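Local coordinates for protein terminal uridylyltransferase 1 (Trypanosoma brucei, PDB 5I49) that adds uridines to the 3' ends of guide RNAs, ribosomal RNAs and some mRNAs in the trypanosome mitochondrion, using UTP and a divalent metal ion, at residues R105-G110 with T369-R374; E216-D221 with A254-A259; G332-Y337 with R477-T482; I341-Y346 with G396-G401. All coordinates share one frame; numbering follows the deposited sequence.

Interaction 1: R105-G110 with T369-R374. With 2KH (5'-O-[(S)-hydroxy{[(S)-hydroxy(phosphonooxy)phosphoryl]amino}phosphoryl]uridine), chain C.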
# COMPACT_ATOMS: atom_id res chain seq x y z
N ARG A 105 12.77 8.35 -12.31
CA ARG A 105 13.31 7.53 -11.24
C ARG A 105 12.16 6.77 -10.62
O ARG A 105 10.99 7.17 -10.78
CB ARG A 105 13.99 8.41 -10.18
CG ARG A 105 15.27 9.08 -10.67
CD ARG A 105 16.29 8.04 -11.12
NE ARG A 105 17.54 8.63 -11.57
CZ ARG A 105 17.76 9.08 -12.80
NH1 ARG A 105 16.80 8.99 -13.73
NH2 ARG A 105 18.93 9.61 -13.13
N VAL A 106 12.46 5.66 -9.94
CA VAL A 106 11.42 4.81 -9.38
C VAL A 106 11.36 4.94 -7.85
O VAL A 106 12.38 4.84 -7.18
CB VAL A 106 11.66 3.33 -9.72
CG1 VAL A 106 10.56 2.45 -9.12
CG2 VAL A 106 11.70 3.14 -11.23
N PHE A 107 10.16 5.18 -7.32
CA PHE A 107 9.97 5.35 -5.89
C PHE A 107 9.08 4.20 -5.45
O PHE A 107 8.08 3.92 -6.12
CB PHE A 107 9.22 6.66 -5.61
CG PHE A 107 9.94 7.92 -6.06
CD1 PHE A 107 10.08 8.22 -7.42
CD2 PHE A 107 10.44 8.82 -5.13
CE1 PHE A 107 10.74 9.39 -7.83
CE2 PHE A 107 11.09 10.00 -5.53
CZ PHE A 107 11.24 10.28 -6.88
N ILE A 108 9.40 3.54 -4.34
CA ILE A 108 8.42 2.61 -3.76
C ILE A 108 7.49 3.41 -2.84
O ILE A 108 7.96 4.30 -2.12
CB ILE A 108 9.10 1.47 -2.98
CG1 ILE A 108 9.83 0.55 -3.95
CG2 ILE A 108 8.06 0.66 -2.18
CD1 ILE A 108 10.69 -0.48 -3.28
N PHE A 109 6.19 3.14 -2.87
CA PHE A 109 5.30 3.70 -1.84
C PHE A 109 4.37 2.62 -1.30
O PHE A 109 4.51 1.45 -1.65
CB PHE A 109 4.53 4.96 -2.32
CG PHE A 109 3.53 4.71 -3.43
CD1 PHE A 109 3.95 4.62 -4.76
CD2 PHE A 109 2.17 4.61 -3.15
CE1 PHE A 109 3.03 4.41 -5.79
CE2 PHE A 109 1.23 4.39 -4.17
CZ PHE A 109 1.67 4.29 -5.50
N GLY A 110 3.43 3.00 -0.44
CA GLY A 110 2.49 2.03 0.07
C GLY A 110 2.98 1.37 1.35
O GLY A 110 3.72 2.00 2.11
N THR A 369 15.36 11.02 -0.52
CA THR A 369 16.45 10.07 -0.43
C THR A 369 15.95 8.63 -0.32
O THR A 369 16.69 7.70 -0.63
CB THR A 369 17.37 10.37 0.79
OG1 THR A 369 16.59 10.42 1.99
CG2 THR A 369 18.06 11.70 0.59
N ASP A 370 14.72 8.44 0.13
CA ASP A 370 14.29 7.11 0.53
C ASP A 370 13.59 6.32 -0.58
O ASP A 370 12.52 5.73 -0.35
CB ASP A 370 13.41 7.19 1.78
CG ASP A 370 14.15 7.76 2.98
OD1 ASP A 370 15.41 7.87 2.93
OD2 ASP A 370 13.48 8.08 3.98
N PHE A 371 14.20 6.28 -1.76
CA PHE A 371 13.65 5.49 -2.87
C PHE A 371 13.45 4.05 -2.44
O PHE A 371 12.43 3.43 -2.77
CB PHE A 371 14.61 5.53 -4.06
CG PHE A 371 14.83 6.91 -4.59
CD1 PHE A 371 14.00 7.43 -5.58
CD2 PHE A 371 15.86 7.70 -4.10
CE1 PHE A 371 14.20 8.71 -6.07
CE2 PHE A 371 16.07 8.99 -4.59
CZ PHE A 371 15.23 9.49 -5.57
N ASP A 372 14.44 3.53 -1.71
CA ASP A 372 14.35 2.22 -1.07
C ASP A 372 13.83 2.40 0.35
O ASP A 372 14.51 3.01 1.17
CB ASP A 372 15.74 1.57 -1.03
CG ASP A 372 16.22 1.15 -2.40
OD1 ASP A 372 15.36 0.81 -3.23
OD2 ASP A 372 17.45 1.13 -2.65
N PRO A 373 12.62 1.88 0.65
CA PRO A 373 12.04 2.08 1.98
C PRO A 373 12.95 1.58 3.08
O PRO A 373 13.52 0.48 2.97
CB PRO A 373 10.77 1.24 1.94
CG PRO A 373 10.38 1.28 0.48
CD PRO A 373 11.70 1.15 -0.24
N ARG A 374 13.10 2.40 4.12
CA ARG A 374 13.95 2.09 5.25
C ARG A 374 13.34 0.96 6.06
O ARG A 374 12.13 0.97 6.34
CB ARG A 374 14.12 3.32 6.13
CG ARG A 374 14.82 4.49 5.40
CD ARG A 374 15.67 5.36 6.33
NE ARG A 374 14.87 6.04 7.34
CZ ARG A 374 15.25 6.23 8.60
NH1 ARG A 374 16.44 5.79 9.01
NH2 ARG A 374 14.45 6.85 9.45
PA 2KH C . -3.83 0.73 0.10
O1A 2KH C . -3.86 -0.05 -1.19
O2A 2KH C . -5.32 1.11 0.57
N3A 2KH C . -2.98 -0.06 1.31
O5' 2KH C . -3.10 2.09 -0.13
PB 2KH C . -2.38 -1.58 1.03
O1B 2KH C . -1.31 -1.83 2.09
O2B 2KH C . -1.69 -1.74 -0.37
O3B 2KH C . -3.47 -2.71 1.33
PG 2KH C . -4.45 -3.44 0.31
O1G 2KH C . -4.21 -4.93 0.41
O2G 2KH C . -4.24 -2.98 -1.10
O3G 2KH C . -5.84 -3.12 0.73
C5' 2KH C . -1.72 2.11 -0.53
C4' 2KH C . -1.17 3.44 -0.77
O4' 2KH C . -1.92 4.05 -1.82
C1' 2KH C . -2.13 5.42 -1.48
C2' 2KH C . -1.38 5.62 -0.22
O2' 2KH C . -0.06 6.00 -0.47
C3' 2KH C . -1.38 4.33 0.41
O3' 2KH C . -0.34 4.23 1.35
N1 2KH C . -3.51 5.70 -1.38
C6 2KH C . -4.42 4.71 -1.20
C2 2KH C . -3.93 6.98 -1.47
O2 2KH C . -3.11 7.90 -1.64
N3 2KH C . -5.23 7.30 -1.38
C4 2KH C . -6.18 6.36 -1.20
O4 2KH C . -7.55 6.72 -1.11
C5 2KH C . -5.79 5.02 -1.10
O HOH W 1 10.20 5.75 -2.02
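Phe371 reaches across to the edge strand 105-109 and lays its ring against Phe107. Followed outward, its CB and CG pass the carbonyl oxygen of Val106, and CD1 then comes within 3.4 Å of Val106 O, which lies at the ring edge near its plane. The next atom, CE1, does most of the touching. It sits over one face of the Phe107 ring, displaced toward the rim, with Phe107 CE2 and CZ nearest, and also brushes Arg105 CB. The tip, Phe371 CZ, merely grazes Phe107 CE2 at 4.2 Å. The Phe107 and Phe371 planes meet at 44°, neither a stack nor a T. Tyr368 adds a third ring, meeting Phe371 edge-to-face.

The backbones also join: Ile108 N makes a weak but nearly straight bond to Phe371 O, 3.4 Å long. A water bridges Ile108 O at 2.7 Å and Asp370 O at 2.9 Å, with more acceptors around it than protons to share. The Pro373 ring lies nearly at right angles to Ile108, with its CG 3.6 Å from Ile108 CG2 and its CD against Ile108 CD1. Arg90 of helix 80-100 bonds to Val106 O and pairs with Asp372. The result is a loop between helices 336-349 and 385-409 that lies against an outermost strand of the nucleotidyltransferase palm sheet, the strand that runs on to Gly110 beside the ribose of the bound UTP analogue.

Interaction 2: E216-D221 with A254-A259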
# COMPACT_ATOMS: atom_id res chain seq x y z
N GLU A 216 29.66 -8.21 -26.44
CA GLU A 216 30.27 -8.27 -25.10
C GLU A 216 30.61 -6.88 -24.57
O GLU A 216 30.43 -6.60 -23.38
CB GLU A 216 31.53 -9.16 -25.10
CG GLU A 216 31.26 -10.60 -25.47
CD GLU A 216 32.53 -11.40 -25.67
OE1 GLU A 216 33.56 -11.04 -25.05
OE2 GLU A 216 32.49 -12.39 -26.44
N GLY A 217 31.09 -6.00 -25.45
CA GLY A 217 31.40 -4.63 -25.06
C GLY A 217 30.16 -3.87 -24.61
O GLY A 217 30.18 -3.13 -23.63
N SER A 218 29.07 -4.07 -25.35
CA SER A 218 27.80 -3.44 -25.00
C SER A 218 27.36 -3.85 -23.59
O SER A 218 26.89 -3.01 -22.81
CB SER A 218 26.74 -3.84 -26.03
OG SER A 218 25.54 -3.12 -25.84
N VAL A 219 27.53 -5.13 -23.27
CA VAL A 219 27.17 -5.64 -21.94
C VAL A 219 28.11 -5.09 -20.88
O VAL A 219 27.67 -4.57 -19.85
CB VAL A 219 27.17 -7.17 -21.92
CG1 VAL A 219 27.11 -7.70 -20.48
CG2 VAL A 219 25.99 -7.72 -22.75
N ARG A 220 29.42 -5.17 -21.14
CA ARG A 220 30.40 -4.61 -20.21
C ARG A 220 30.16 -3.14 -19.91
O ARG A 220 30.21 -2.72 -18.75
CB ARG A 220 31.83 -4.81 -20.72
CG ARG A 220 32.25 -6.26 -20.68
CD ARG A 220 33.73 -6.48 -20.91
NE ARG A 220 34.02 -7.91 -20.88
CZ ARG A 220 34.20 -8.61 -19.76
NH1 ARG A 220 34.13 -7.99 -18.59
NH2 ARG A 220 34.46 -9.91 -19.81
N ASP A 221 29.93 -2.35 -20.96
CA ASP A 221 29.68 -0.92 -20.82
C ASP A 221 28.43 -0.63 -20.00
O ASP A 221 28.36 0.38 -19.30
CB ASP A 221 29.55 -0.25 -22.19
CG ASP A 221 30.90 0.02 -22.85
OD1 ASP A 221 31.90 -0.61 -22.44
OD2 ASP A 221 30.94 0.85 -23.78
N ALA A 254 20.69 -6.81 -19.69
CA ALA A 254 19.60 -7.14 -20.60
C ALA A 254 19.05 -5.88 -21.26
O ALA A 254 18.46 -5.94 -22.36
CB ALA A 254 18.51 -7.88 -19.86
N MET A 255 19.23 -4.73 -20.61
CA MET A 255 18.73 -3.47 -21.16
C MET A 255 19.72 -2.78 -22.09
O MET A 255 19.44 -1.67 -22.57
CB MET A 255 18.31 -2.49 -20.05
CG MET A 255 17.04 -2.89 -19.29
SD MET A 255 15.61 -3.10 -20.38
CE MET A 255 15.57 -1.47 -21.13
N CYS A 256 20.87 -3.39 -22.36
CA CYS A 256 21.85 -2.74 -23.23
C CYS A 256 21.32 -2.66 -24.67
O CYS A 256 20.39 -3.39 -25.03
CB CYS A 256 23.21 -3.45 -23.20
SG CYS A 256 23.29 -4.97 -24.15
N SER A 257 21.89 -1.77 -25.47
CA SER A 257 21.48 -1.64 -26.87
C SER A 257 22.67 -1.94 -27.77
O SER A 257 23.41 -1.02 -28.15
CB SER A 257 20.97 -0.23 -27.17
OG SER A 257 19.90 0.13 -26.31
N PRO A 258 22.86 -3.22 -28.11
CA PRO A 258 24.04 -3.61 -28.90
C PRO A 258 24.04 -2.93 -30.27
O PRO A 258 22.99 -2.84 -30.92
CB PRO A 258 23.86 -5.12 -29.07
CG PRO A 258 22.80 -5.53 -28.07
CD PRO A 258 21.93 -4.34 -27.90
N ALA A 259 25.20 -2.45 -30.71
CA ALA A 259 25.34 -1.99 -32.09
C ALA A 259 26.35 -2.91 -32.75
O ALA A 259 27.55 -2.77 -32.52
CB ALA A 259 25.83 -0.54 -32.13
O HOH W 2 26.51 -0.56 -26.81
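Ser218 meets Cys256 and Pro258 where a helix face comes up against an irregular chain. The serine hydroxyl is at the middle of this first shell: OG lies 3.4 Å from Cys256 SG and equally close to Pro258 CA, so the polar tip is bordered by a sulfur and a backbone carbon. With OG trans to its own backbone N (chi1 -172°), the hydroxyl extends outward from the helix between these two neighbours. Cys256 also turns its CB toward Ser218 O, 3.7 Å away, while its SG reaches Val219 CG2 on the next residue of the helix at 4.1 Å.

A water forms the next layer. It is hydrogen-bonded to Ser218 OG at 2.9 Å and donates a weak, 3.4 Å bond to Ser257 O, giving the hydroxyl a polar partner that also touches the opposing backbone.

Farther out, the two segments are held by different neighbours. Val219 packs on Met240 and Leu244 of strand 239-244 and on Val228 of strand 228-233, which seats the helix on its antiparallel sheet. Across the contact, Met255 packs on Val96 and Val157, tying the chain to helices 80-100 and 143-157. The small, partly solvent-accessible interface thus joins helix 209-223 of an alpha+beta module, built on a four-stranded antiparallel sheet, to the loop leading from helix 247-254 into strand 267-271, an edge strand of that same sheet.

Interaction 3: G332-Y337 with R477-T482. With 2KH (5'-O-[(S)-hydroxy{[(S)-hydroxy(phosphonooxy)phosphoryl]amino}phosphoryl]uridine), chain C.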
# COMPACT_ATOMS: atom_id res chain seq x y z
N GLY A 332 -17.49 0.35 -2.21
CA GLY A 332 -17.75 1.66 -1.65
C GLY A 332 -17.43 1.84 -0.17
O GLY A 332 -17.66 2.91 0.38
N TYR A 333 -16.89 0.81 0.47
CA TYR A 333 -16.50 0.96 1.87
C TYR A 333 -15.13 1.61 1.96
O TYR A 333 -14.69 2.29 1.03
CB TYR A 333 -16.54 -0.37 2.61
CG TYR A 333 -17.95 -0.88 2.81
CD1 TYR A 333 -18.57 -1.67 1.85
CD2 TYR A 333 -18.67 -0.55 3.96
CE1 TYR A 333 -19.86 -2.13 2.02
CE2 TYR A 333 -19.96 -1.01 4.14
CZ TYR A 333 -20.55 -1.79 3.17
OH TYR A 333 -21.83 -2.25 3.34
N PHE A 334 -14.44 1.40 3.08
CA PHE A 334 -13.13 2.01 3.29
C PHE A 334 -12.00 1.28 2.57
O PHE A 334 -12.13 0.11 2.21
CB PHE A 334 -12.84 2.09 4.79
CG PHE A 334 -13.69 3.09 5.50
CD1 PHE A 334 -13.81 4.39 5.01
CD2 PHE A 334 -14.37 2.75 6.66
CE1 PHE A 334 -14.60 5.32 5.66
CE2 PHE A 334 -15.15 3.69 7.32
CZ PHE A 334 -15.27 4.97 6.83
N THR A 335 -10.90 1.98 2.34
CA THR A 335 -9.67 1.37 1.89
C THR A 335 -8.80 1.09 3.11
O THR A 335 -9.10 1.57 4.21
CB THR A 335 -8.88 2.33 1.00
OG1 THR A 335 -8.74 3.58 1.68
CG2 THR A 335 -9.61 2.57 -0.32
N SER A 336 -7.73 0.33 2.92
CA SER A 336 -6.77 0.09 3.98
C SER A 336 -6.16 1.41 4.42
O SER A 336 -5.90 1.63 5.59
CB SER A 336 -5.68 -0.85 3.47
OG SER A 336 -6.22 -2.14 3.26
N TYR A 337 -5.97 2.31 3.47
CA TYR A 337 -5.45 3.64 3.76
C TYR A 337 -6.35 4.40 4.73
O TYR A 337 -5.87 4.99 5.72
CB TYR A 337 -5.28 4.38 2.43
CG TYR A 337 -4.93 5.84 2.50
CD1 TYR A 337 -3.68 6.26 2.94
CD2 TYR A 337 -5.84 6.80 2.07
CE1 TYR A 337 -3.37 7.60 2.98
CE2 TYR A 337 -5.53 8.13 2.09
CZ TYR A 337 -4.30 8.53 2.55
OH TYR A 337 -3.99 9.87 2.57
N ARG A 477 -17.06 8.70 1.27
CA ARG A 477 -18.08 9.33 0.41
C ARG A 477 -19.11 8.38 -0.20
O ARG A 477 -20.18 8.81 -0.63
CB ARG A 477 -17.41 10.12 -0.71
CG ARG A 477 -16.63 9.26 -1.69
CD ARG A 477 -15.74 10.13 -2.56
NE ARG A 477 -14.87 9.35 -3.43
CZ ARG A 477 -13.77 8.74 -3.02
NH1 ARG A 477 -13.41 8.80 -1.75
NH2 ARG A 477 -13.03 8.05 -3.89
N HIS A 478 -18.79 7.09 -0.26
CA HIS A 478 -19.72 6.13 -0.85
C HIS A 478 -20.55 5.41 0.21
O HIS A 478 -21.36 4.53 -0.10
CB HIS A 478 -18.99 5.09 -1.71
CG HIS A 478 -18.11 5.69 -2.77
ND1 HIS A 478 -18.60 6.51 -3.77
CD2 HIS A 478 -16.79 5.55 -3.01
CE1 HIS A 478 -17.61 6.87 -4.56
NE2 HIS A 478 -16.50 6.29 -4.13
N ILE A 479 -20.36 5.80 1.47
CA ILE A 479 -21.02 5.12 2.58
C ILE A 479 -22.27 5.86 3.03
O ILE A 479 -22.21 6.81 3.82
CB ILE A 479 -20.05 4.96 3.79
CG1 ILE A 479 -18.82 4.13 3.39
CG2 ILE A 479 -20.74 4.29 4.97
CD1 ILE A 479 -17.78 3.96 4.52
N GLY A 480 -23.42 5.43 2.50
CA GLY A 480 -24.71 5.97 2.91
C GLY A 480 -25.18 5.37 4.22
O GLY A 480 -24.45 4.60 4.85
N VAL A 481 -26.39 5.71 4.64
CA VAL A 481 -26.84 5.36 5.99
C VAL A 481 -26.84 3.86 6.34
O VAL A 481 -26.32 3.47 7.39
CB VAL A 481 -28.16 6.06 6.39
CG1 VAL A 481 -29.35 5.57 5.54
CG2 VAL A 481 -28.45 5.83 7.87
N THR A 482 -27.41 3.01 5.48
CA THR A 482 -27.43 1.58 5.80
C THR A 482 -26.01 1.01 5.79
O THR A 482 -25.66 0.19 6.64
CB THR A 482 -28.36 0.76 4.86
OG1 THR A 482 -27.91 0.87 3.50
CG2 THR A 482 -29.77 1.27 4.97
PA 2KH C . -3.83 0.73 0.10
O1A 2KH C . -3.86 -0.05 -1.19
O2A 2KH C . -5.32 1.11 0.57
N3A 2KH C . -2.98 -0.06 1.31
O5' 2KH C . -3.10 2.09 -0.13
PB 2KH C . -2.38 -1.58 1.03
O1B 2KH C . -1.31 -1.83 2.09
O2B 2KH C . -1.69 -1.74 -0.37
O3B 2KH C . -3.47 -2.71 1.33
PG 2KH C . -4.45 -3.44 0.31
O1G 2KH C . -4.21 -4.93 0.41
O2G 2KH C . -4.24 -2.98 -1.10
O3G 2KH C . -5.84 -3.12 0.73
C5' 2KH C . -1.72 2.11 -0.53
C4' 2KH C . -1.17 3.44 -0.77
O4' 2KH C . -1.92 4.05 -1.82
C1' 2KH C . -2.13 5.42 -1.48
C2' 2KH C . -1.38 5.62 -0.22
O2' 2KH C . -0.06 6.00 -0.47
C3' 2KH C . -1.38 4.33 0.41
O3' 2KH C . -0.34 4.23 1.35
N1 2KH C . -3.51 5.70 -1.38
C6 2KH C . -4.42 4.71 -1.20
C2 2KH C . -3.93 6.98 -1.47
O2 2KH C . -3.11 7.90 -1.64
N3 2KH C . -5.23 7.30 -1.38
C4 2KH C . -6.18 6.36 -1.20
O4 2KH C . -7.55 6.72 -1.11
C5 2KH C . -5.79 5.02 -1.10
O HOH W 3 -16.48 5.44 0.80
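Ile479 sends CG1 trans to its own carbonyl carbon (chi1 -60°) and runs extended to CD1, while Phe334 holds CG anti to its carbonyl carbon (chi1 -70°), turning the ring toward that methyl. The methyl lands over a ring face: Ile479 CD1 is 3.7 Å from the centroid of the Phe334 ring and 17° off the normal, a CH-pi contact, with Phe334 CZ and CE1 the nearest carbons. The isoleucine chain stands roughly at right angles to the phenylalanine.

Alongside, Gly332 O lies 3.3 Å from His478 CB and close to Ile479 CG1. A water bridges the two backbones, donating to Gly332 O at 2.8 Å and accepting from His478 N. The positive phi of Gly332 calls for glycine, and on the side a CB would occupy sits His478 CB, 3.6 Å from Gly332 CA. The imidazole has Arg477 CG over the centre of one face.

The same segment continues into the UTP site. Ser336 OG donates to the gamma-phosphate oxygen O3G of the bound analogue at 2.7 Å, and Tyr337 N donates to O2A of its alpha-phosphate at 3.2 Å. Tyr337 spreads its ring against the uracil, with C2 of the base 4.0 Å above the ring centre. Lys322 bonds to both Ser336 OG and the analogue. The chemistry is divided: carbon contacts and a water-bridged backbone join the approach to helix 336-349 to that of helix 481-497, while the first turn of helix 336-349 grips the triphosphate and supports the base.

Interaction 4: I341-Y346 with G396-G401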
# COMPACT_ATOMS: atom_id res chain seq x y z
N ILE A 341 -5.82 5.82 8.67
CA ILE A 341 -6.18 7.15 9.19
C ILE A 341 -7.10 7.08 10.43
O ILE A 341 -6.89 7.83 11.40
CB ILE A 341 -6.76 8.06 8.07
CG1 ILE A 341 -5.64 8.37 7.07
CG2 ILE A 341 -7.33 9.36 8.66
CD1 ILE A 341 -6.10 8.91 5.70
N MET A 342 -8.09 6.18 10.44
CA MET A 342 -8.92 6.01 11.63
C MET A 342 -8.09 5.67 12.86
O MET A 342 -8.32 6.20 13.95
CB MET A 342 -9.98 4.91 11.45
CG MET A 342 -11.06 5.25 10.47
SD MET A 342 -12.31 3.95 10.50
CE MET A 342 -12.89 4.03 12.20
N TRP A 343 -7.16 4.75 12.69
CA TRP A 343 -6.30 4.30 13.79
C TRP A 343 -5.40 5.43 14.24
O TRP A 343 -5.34 5.73 15.43
CB TRP A 343 -5.50 3.09 13.29
CG TRP A 343 -4.33 2.60 14.12
CD1 TRP A 343 -3.03 2.56 13.73
CD2 TRP A 343 -4.38 2.02 15.44
NE1 TRP A 343 -2.25 2.00 14.72
CE2 TRP A 343 -3.06 1.66 15.78
CE3 TRP A 343 -5.40 1.78 16.35
CZ2 TRP A 343 -2.73 1.08 17.02
CZ3 TRP A 343 -5.08 1.19 17.58
CH2 TRP A 343 -3.77 0.85 17.90
N ILE A 344 -4.74 6.11 13.30
CA ILE A 344 -3.83 7.19 13.67
C ILE A 344 -4.58 8.34 14.34
O ILE A 344 -4.11 8.88 15.34
CB ILE A 344 -3.06 7.69 12.47
CG1 ILE A 344 -2.07 6.62 12.02
CG2 ILE A 344 -2.32 8.98 12.81
CD1 ILE A 344 -1.52 6.81 10.60
N TYR A 345 -5.75 8.72 13.81
CA TYR A 345 -6.55 9.78 14.44
C TYR A 345 -6.87 9.44 15.90
O TYR A 345 -6.75 10.28 16.80
CB TYR A 345 -7.84 10.01 13.65
CG TYR A 345 -8.79 11.00 14.31
CD1 TYR A 345 -8.59 12.37 14.18
CD2 TYR A 345 -9.89 10.55 15.04
CE1 TYR A 345 -9.45 13.28 14.78
CE2 TYR A 345 -10.75 11.45 15.65
CZ TYR A 345 -10.53 12.81 15.50
OH TYR A 345 -11.39 13.71 16.10
N TYR A 346 -7.26 8.20 16.14
CA TYR A 346 -7.49 7.73 17.51
C TYR A 346 -6.22 7.86 18.36
O TYR A 346 -6.28 8.34 19.51
CB TYR A 346 -8.00 6.28 17.47
CG TYR A 346 -7.75 5.50 18.73
CD1 TYR A 346 -8.53 5.70 19.87
CD2 TYR A 346 -6.73 4.55 18.79
CE1 TYR A 346 -8.30 4.97 21.03
CE2 TYR A 346 -6.50 3.83 19.95
CZ TYR A 346 -7.28 4.04 21.06
OH TYR A 346 -7.05 3.33 22.21
N GLY A 396 -2.99 -4.46 23.63
CA GLY A 396 -4.34 -4.89 23.90
C GLY A 396 -5.22 -3.74 24.35
O GLY A 396 -6.34 -3.58 23.85
N ASP A 397 -4.70 -2.94 25.28
CA ASP A 397 -5.40 -1.75 25.78
C ASP A 397 -5.74 -0.82 24.62
O ASP A 397 -6.84 -0.27 24.54
CB ASP A 397 -4.50 -0.94 26.73
CG ASP A 397 -4.35 -1.57 28.09
OD1 ASP A 397 -5.12 -2.49 28.43
OD2 ASP A 397 -3.45 -1.12 28.83
N MET A 398 -4.78 -0.62 23.72
CA MET A 398 -4.97 0.36 22.65
C MET A 398 -5.98 -0.12 21.62
O MET A 398 -6.78 0.67 21.11
CB MET A 398 -3.63 0.71 22.00
CG MET A 398 -2.72 1.43 22.97
SD MET A 398 -0.99 1.40 22.43
CE MET A 398 -1.07 2.51 21.02
N LEU A 399 -5.96 -1.41 21.30
CA LEU A 399 -6.91 -1.93 20.33
C LEU A 399 -8.33 -1.90 20.89
O LEU A 399 -9.26 -1.52 20.19
CB LEU A 399 -6.53 -3.35 19.89
CG LEU A 399 -7.17 -3.75 18.56
CD1 LEU A 399 -6.67 -2.85 17.44
CD2 LEU A 399 -6.91 -5.22 18.22
N VAL A 400 -8.49 -2.30 22.15
CA VAL A 400 -9.80 -2.22 22.81
C VAL A 400 -10.29 -0.77 22.84
O VAL A 400 -11.47 -0.48 22.59
CB VAL A 400 -9.75 -2.76 24.25
CG1 VAL A 400 -11.07 -2.50 24.96
CG2 VAL A 400 -9.46 -4.23 24.24
N GLY A 401 -9.35 0.12 23.12
CA GLY A 401 -9.63 1.55 23.19
C GLY A 401 -10.08 2.11 21.85
O GLY A 401 -10.88 3.06 21.81
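Two helices of the mainly helical part of this nucleotidyltransferase cross here, 336-349 over 385-409, with Trp343 and Tyr346 of the first reaching Met398, Leu399 and Gly401 of the second. The short segments run at 110° to each other, and their axes come no nearer than 11.2 Å, a separation bridged by the two aromatic side chains.

Tyr346 points its ring across the gap, its CG trans to the backbone N (chi1 156°). Its hydroxyl donates a weak 2.9 Å bond to Met398 O, and the same OH rests 3.3 Å from Gly401 CA. CE1 of the ring lies 3.3 Å from Gly401 O, an oblique approach. The absence of a side chain at Gly401 allows the tyrosine to come this close to the helix backbone.

Trp343, one turn back, brings the far end of its indole to the same carbonyl: CZ3 is 4.0 Å from Met398 O, which lies in the ring plane at the edge. CH2 meets Met398 CB at 4.1 Å, the two side chains standing nearly at right angles, and CZ3 also touches Leu399 CD1. The indole NE1 is bonded to Ala310 O, helping fix its orientation. Met398 O thus receives a phenol hydroxyl beside an indole edge. Between these segments that weak bond is the one hydrogen bond; Met342 O, bonded to Tyr406 OH, gives the same helix pair a second polar tie.

The bound UTP analogue relates interactions 1 and 3: their centres are about 29 Å apart and their nearest atoms about 8 Å apart, yet both touch the nucleotide, one through the palm strand and the other through the start of helix 336-349. Interaction 4 uses that same helix farther along and meets interaction 3 directly, Phe334 CE2 lying 4.3 Å from Met342 SD; its Trp343 side chain is about 13 Å from the analogue. Along the chain, interaction 1 crosses both of these. Interaction 2 stands apart, nested within the loop closed by interaction 1 but with its centre about 51 Å from that of interaction 3.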